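Local coordinates for ABC transporter sugar binding protein (Xanthomonas axonopodis pv. citri, PDB 3UOR) that probably binds maltose or related sugars in the periplasm as the solute-binding component of an ABC transporter, at residues D101-S113 and V306-W318. Numbering follows the deposited sequence.
Sequences DTLEPMQPYVARS and VIFKSSQHKDASW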
loop_
_atom_site.group_PDB
_atom_site.type_symbol
_atom_site.label_atom_id
_atom_site.label_comp_id
_atom_site.label_asym_id
_atom_site.label_seq_id
_atom_site.Cartn_x
_atom_site.Cartn_y
_atom_site.Cartn_z
ATOM N N ASP A 101 4.297 23.012 -3.884
ATOM C CA ASP A 101 5.650 23.388 -4.307
ATOM C C ASP A 101 6.706 23.311 -3.188
ATOM O O ASP A 101 7.588 24.161 -3.094
ATOM C CB ASP A 101 5.649 24.782 -4.964
ATOM C CG ASP A 101 6.967 25.107 -5.665
ATOM O OD1 ASP A 101 7.571 24.195 -6.278
ATOM O OD2 ASP A 101 7.399 26.284 -5.610
ATOM N N THR A 102 6.643 22.280 -2.353
ATOM C CA THR A 102 7.646 22.115 -1.305
ATOM C C THR A 102 8.699 21.074 -1.669
ATOM O O THR A 102 9.677 20.871 -0.935
ATOM C CB THR A 102 7.006 21.642 0.006
ATOM O OG1 THR A 102 6.431 20.334 -0.188
ATOM C CG2 THR A 102 5.934 22.626 0.462
ATOM N N LEU A 103 8.498 20.378 -2.776
ATOM C CA LEU A 103 9.309 19.191 -3.013
ATOM C C LEU A 103 10.323 19.423 -4.123
ATOM O O LEU A 103 9.986 19.946 -5.191
ATOM C CB LEU A 103 8.434 17.987 -3.368
ATOM C CG LEU A 103 7.444 17.474 -2.327
ATOM C CD1 LEU A 103 6.697 16.269 -2.876
ATOM C CD2 LEU A 103 8.150 17.120 -1.029
ATOM N N GLU A 104 11.558 19.009 -3.872
ATOM C CA GLU A 104 12.614 19.128 -4.859
ATOM C C GLU A 104 12.401 18.120 -5.978
ATOM O O GLU A 104 12.256 16.926 -5.707
ATOM C CB GLU A 104 13.958 18.857 -4.191
ATOM C CG GLU A 104 15.128 18.852 -5.152
ATOM C CD GLU A 104 15.597 20.257 -5.502
ATOM O OE1 GLU A 104 15.087 21.235 -4.912
ATOM O OE2 GLU A 104 16.485 20.371 -6.362
ATOM N N PRO A 105 12.391 18.582 -7.240
ATOM C CA PRO A 105 12.317 17.633 -8.359
ATOM C C PRO A 105 13.485 16.656 -8.288
ATOM O O PRO A 105 14.620 17.079 -8.095
ATOM C CB PRO A 105 12.462 18.525 -9.593
ATOM C CG PRO A 105 12.009 19.905 -9.113
ATOM C CD PRO A 105 12.481 19.981 -7.694
ATOM N N MET A 106 13.206 15.369 -8.449
ATOM C CA MET A 106 14.200 14.347 -8.211
ATOM C C MET A 106 14.868 13.842 -9.475
ATOM O O MET A 106 15.905 13.197 -9.399
ATOM C CB MET A 106 13.580 13.162 -7.482
ATOM C CG MET A 106 13.264 13.430 -6.032
ATOM S SD MET A 106 14.783 13.578 -5.089
ATOM C CE MET A 106 14.783 15.320 -4.926
ATOM N N GLN A 107 14.281 14.107 -10.630
ATOM C CA GLN A 107 14.796 13.508 -11.858
ATOM C C GLN A 107 16.263 13.858 -12.147
ATOM O O GLN A 107 17.013 13.005 -12.591
ATOM C CB GLN A 107 13.901 13.816 -13.064
ATOM C CG GLN A 107 14.331 13.095 -14.346
ATOM C CD GLN A 107 14.604 11.601 -14.150
ATOM O OE1 GLN A 107 13.959 10.934 -13.337
ATOM N NE2 GLN A 107 15.563 11.069 -14.908
ATOM N N PRO A 108 16.680 15.112 -11.883
ATOM C CA PRO A 108 18.091 15.471 -12.079
ATOM C C PRO A 108 19.059 14.649 -11.214
ATOM O O PRO A 108 20.173 14.359 -11.650
ATOM C CB PRO A 108 18.136 16.952 -11.683
ATOM C CG PRO A 108 16.750 17.435 -11.919
ATOM C CD PRO A 108 15.856 16.284 -11.547
ATOM N N TYR A 109 18.643 14.275 -10.008
ATOM C CA TYR A 109 19.493 13.454 -9.147
ATOM C C TYR A 109 19.467 12.007 -9.613
ATOM O O TYR A 109 20.483 11.321 -9.608
ATOM C CB TYR A 109 19.055 13.555 -7.683
ATOM C CG TYR A 109 19.171 14.947 -7.109
ATOM C CD1 TYR A 109 20.344 15.375 -6.497
ATOM C CD2 TYR A 109 18.109 15.843 -7.187
ATOM C CE1 TYR A 109 20.455 16.666 -5.978
ATOM C CE2 TYR A 109 18.208 17.133 -6.666
ATOM C CZ TYR A 109 19.385 17.532 -6.064
ATOM O OH TYR A 109 19.487 18.805 -5.549
ATOM N N VAL A 110 18.297 11.534 -10.020
ATOM C CA VAL A 110 18.174 10.139 -10.413
ATOM C C VAL A 110 19.027 9.913 -11.663
ATOM O O VAL A 110 19.696 8.889 -11.805
ATOM C CB VAL A 110 16.701 9.748 -10.691
ATOM C CG1 VAL A 110 16.647 8.394 -11.375
ATOM C CG2 VAL A 110 15.883 9.743 -9.379
ATOM N N ALA A 111 19.009 10.895 -12.557
ATOM C CA ALA A 111 19.710 10.795 -13.827
ATOM C C ALA A 111 21.221 10.714 -13.641
ATOM O O ALA A 111 21.918 10.110 -14.458
ATOM C CB ALA A 111 19.348 11.987 -14.733
ATOM N N ARG A 112 21.724 11.325 -12.574
ATOM C CA ARG A 112 23.157 11.318 -12.301
ATOM C C ARG A 112 23.544 10.223 -11.325
ATOM O O ARG A 112 24.686 10.169 -10.881
ATOM C CB ARG A 112 23.576 12.668 -11.747
ATOM C CG ARG A 112 23.288 13.809 -12.738
ATOM C CD ARG A 112 23.814 15.144 -12.246
ATOM N NE ARG A 112 23.981 16.135 -13.322
ATOM C CZ ARG A 112 24.121 17.446 -13.106
ATOM N NH1 ARG A 112 24.095 17.924 -11.863
ATOM N NH2 ARG A 112 24.274 18.287 -14.127
ATOM N N SER A 113 22.593 9.362 -10.965
ATOM C CA SER A 113 22.871 8.333 -9.970
ATOM C C SER A 113 22.982 6.971 -10.616
ATOM O O SER A 113 22.064 6.525 -11.317
ATOM C CB SER A 113 21.785 8.293 -8.893
ATOM O OG SER A 113 21.945 7.139 -8.079
ATOM N N VAL A 306 11.730 12.066 0.101
ATOM C CA VAL A 306 11.786 13.331 -0.629
ATOM C C VAL A 306 12.819 14.266 -0.016
ATOM O O VAL A 306 13.211 14.114 1.144
ATOM C CB VAL A 306 10.435 14.082 -0.570
ATOM C CG1 VAL A 306 9.325 13.218 -1.116
ATOM C CG2 VAL A 306 10.129 14.477 0.864
ATOM N N ILE A 307 13.260 15.226 -0.813
ATOM C CA ILE A 307 14.108 16.304 -0.332
ATOM C C ILE A 307 13.242 17.563 -0.397
ATOM O O ILE A 307 12.669 17.883 -1.447
ATOM C CB ILE A 307 15.357 16.466 -1.226
ATOM C CG1 ILE A 307 16.183 15.173 -1.252
ATOM C CG2 ILE A 307 16.214 17.639 -0.761
ATOM C CD1 ILE A 307 17.459 15.279 -2.088
ATOM N N PHE A 308 13.089 18.256 0.723
ATOM C CA PHE A 308 12.348 19.514 0.681
ATOM C C PHE A 308 13.201 20.588 0.013
ATOM O O PHE A 308 14.411 20.667 0.246
ATOM C CB PHE A 308 11.916 19.941 2.074
ATOM C CG PHE A 308 10.825 19.088 2.644
ATOM C CD1 PHE A 308 11.065 18.269 3.733
ATOM C CD2 PHE A 308 9.576 19.080 2.069
ATOM C CE1 PHE A 308 10.066 17.470 4.257
ATOM C CE2 PHE A 308 8.560 18.280 2.579
ATOM C CZ PHE A 308 8.808 17.475 3.676
ATOM N N LYS A 309 12.588 21.406 -0.835
ATOM C CA LYS A 309 13.384 22.328 -1.638
ATOM C C LYS A 309 13.919 23.524 -0.854
ATOM O O LYS A 309 14.740 24.285 -1.364
ATOM C CB LYS A 309 12.666 22.734 -2.933
ATOM C CG LYS A 309 11.517 23.667 -2.776
ATOM C CD LYS A 309 10.596 23.571 -3.977
ATOM C CE LYS A 309 11.271 24.016 -5.253
ATOM N NZ LYS A 309 10.332 23.864 -6.407
ATOM N N SER A 310 13.490 23.661 0.398
ATOM C CA SER A 310 14.062 24.668 1.301
ATOM C C SER A 310 15.375 24.223 1.972
ATOM O O SER A 310 15.999 24.998 2.696
ATOM C CB SER A 310 13.044 25.071 2.375
ATOM O OG SER A 310 12.637 23.955 3.155
ATOM N N SER A 311 15.786 22.977 1.737
ATOM C CA SER A 311 16.995 22.424 2.348
ATOM C C SER A 311 18.257 23.101 1.836
ATOM O O SER A 311 18.342 23.441 0.657
ATOM C CB SER A 311 17.077 20.931 2.041
ATOM O OG SER A 311 18.411 20.451 2.106
ATOM N N GLN A 312 19.247 23.268 2.713
ATOM C CA GLN A 312 20.531 23.863 2.323
ATOM C C GLN A 312 21.517 22.814 1.809
ATOM O O GLN A 312 22.407 23.116 1.016
ATOM C CB GLN A 312 21.173 24.595 3.506
ATOM C CG GLN A 312 20.229 25.463 4.320
ATOM C CD GLN A 312 19.664 26.628 3.524
ATOM O OE1 GLN A 312 20.224 27.030 2.505
ATOM N NE2 GLN A 312 18.547 27.177 3.992
ATOM N N HIS A 313 21.369 21.581 2.280
ATOM C CA HIS A 313 22.292 20.515 1.914
ATOM C C HIS A 313 21.567 19.474 1.087
ATOM O O HIS A 313 21.242 18.393 1.580
ATOM C CB HIS A 313 22.859 19.857 3.168
ATOM C CG HIS A 313 23.027 20.798 4.315
ATOM N ND1 HIS A 313 24.149 21.581 4.476
ATOM C CD2 HIS A 313 22.207 21.091 5.354
ATOM C CE1 HIS A 313 24.015 22.314 5.568
ATOM N NE2 HIS A 313 22.846 22.037 6.118
ATOM N N LYS A 314 21.313 19.799 -0.172
ATOM C CA LYS A 314 20.569 18.890 -1.024
ATOM C C LYS A 314 21.424 17.713 -1.469
ATOM O O LYS A 314 20.939 16.587 -1.565
ATOM C CB LYS A 314 19.949 19.640 -2.201
ATOM C CG LYS A 314 18.778 20.483 -1.742
ATOM C CD LYS A 314 18.198 21.364 -2.829
ATOM C CE LYS A 314 17.168 22.312 -2.219
ATOM N NZ LYS A 314 16.381 23.049 -3.238
ATOM N N ASP A 315 22.708 17.956 -1.694
ATOM C CA ASP A 315 23.578 16.903 -2.195
ATOM C C ASP A 315 23.914 15.874 -1.121
ATOM O O ASP A 315 24.038 14.684 -1.422
ATOM C CB ASP A 315 24.847 17.504 -2.811
ATOM C CG ASP A 315 24.540 18.584 -3.840
ATOM O OD1 ASP A 315 23.769 18.304 -4.791
ATOM O OD2 ASP A 315 25.058 19.714 -3.686
ATOM N N ALA A 316 24.079 16.321 0.124
ATOM C CA ALA A 316 24.297 15.391 1.232
ATOM C C ALA A 316 23.011 14.614 1.382
ATOM O O ALA A 316 23.016 13.400 1.573
ATOM C CB ALA A 316 24.612 16.135 2.525
ATOM N N SER A 317 21.902 15.340 1.280
ATOM C CA SER A 317 20.573 14.766 1.401
ATOM C C SER A 317 20.352 13.692 0.350
ATOM O O SER A 317 19.864 12.615 0.667
ATOM C CB SER A 317 19.513 15.860 1.281
ATOM O OG SER A 317 19.456 16.623 2.473
ATOM N N TRP A 318 20.727 13.979 -0.895
ATOM C CA TRP A 318 20.590 12.986 -1.939
ATOM C C TRP A 318 21.409 11.735 -1.629
ATOM O O TRP A 318 20.952 10.622 -1.857
ATOM C CB TRP A 318 21.009 13.524 -3.299
ATOM C CG TRP A 318 21.119 12.394 -4.261
ATOM C CD1 TRP A 318 22.263 11.854 -4.774
ATOM C CD2 TRP A 318 20.039 11.606 -4.774
ATOM N NE1 TRP A 318 21.958 10.791 -5.601
ATOM C CE2 TRP A 318 20.598 10.624 -5.618
ATOM C CE3 TRP A 318 18.648 11.652 -4.620
ATOM C CZ2 TRP A 318 19.816 9.694 -6.302
ATOM C CZ3 TRP A 318 17.876 10.730 -5.295
ATOM C CH2 TRP A 318 18.462 9.763 -6.128
HETATM O O HOH W 1 10.688 23.277 0.883
HETATM O O HOH W 2 11.678 15.336 -3.505
#
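Y109 touches residues 306-318 at CB, along one side of its ring and at OH. Its CB stands over one face of the W318 indole, 3.6 Å from the centroid of the six-membered ring and 13° off the ring normal, a CH-pi contact. With CG anti to the carbonyl carbon (chi1 -63°), the phenol continues past the five-membered ring: CD1 lies 3.8 Å from W318 CB, while the two ring planes are near parallel but slid apart and barely overlap. CE1 then faces D315 OD1 near the phenol plane, and OH reaches K314 CB at 3.5 Å while giving a weak hydrogen bond to E104 OE2. K314 NZ meets the other carboxylate oxygen, E104 OE1, from above the carboxylate plane, a salt bridge of 2.8 Å. Because K314 NZ also donates to K309 O, the ammonium ties E104 to the F308-S311 type I turn. K309 NZ forms a salt bridge with D101 OD1, coming from the syn side but tilted out of the carboxylate plane. Backbone hydrogen bonds from K309 N to T102 O and from E104 N to I307 O (2.9 Å) define a single bridge pairing L103 with F308. M106 CE packs on I307 CD1. The short axes of 107-111 and 314-318, the start of helix 314-324, run at 58° to each other, where strand 303-307 leaves the mixed sheet between strands 86-90 and 134-150, the latter touching L103, M106 and V110.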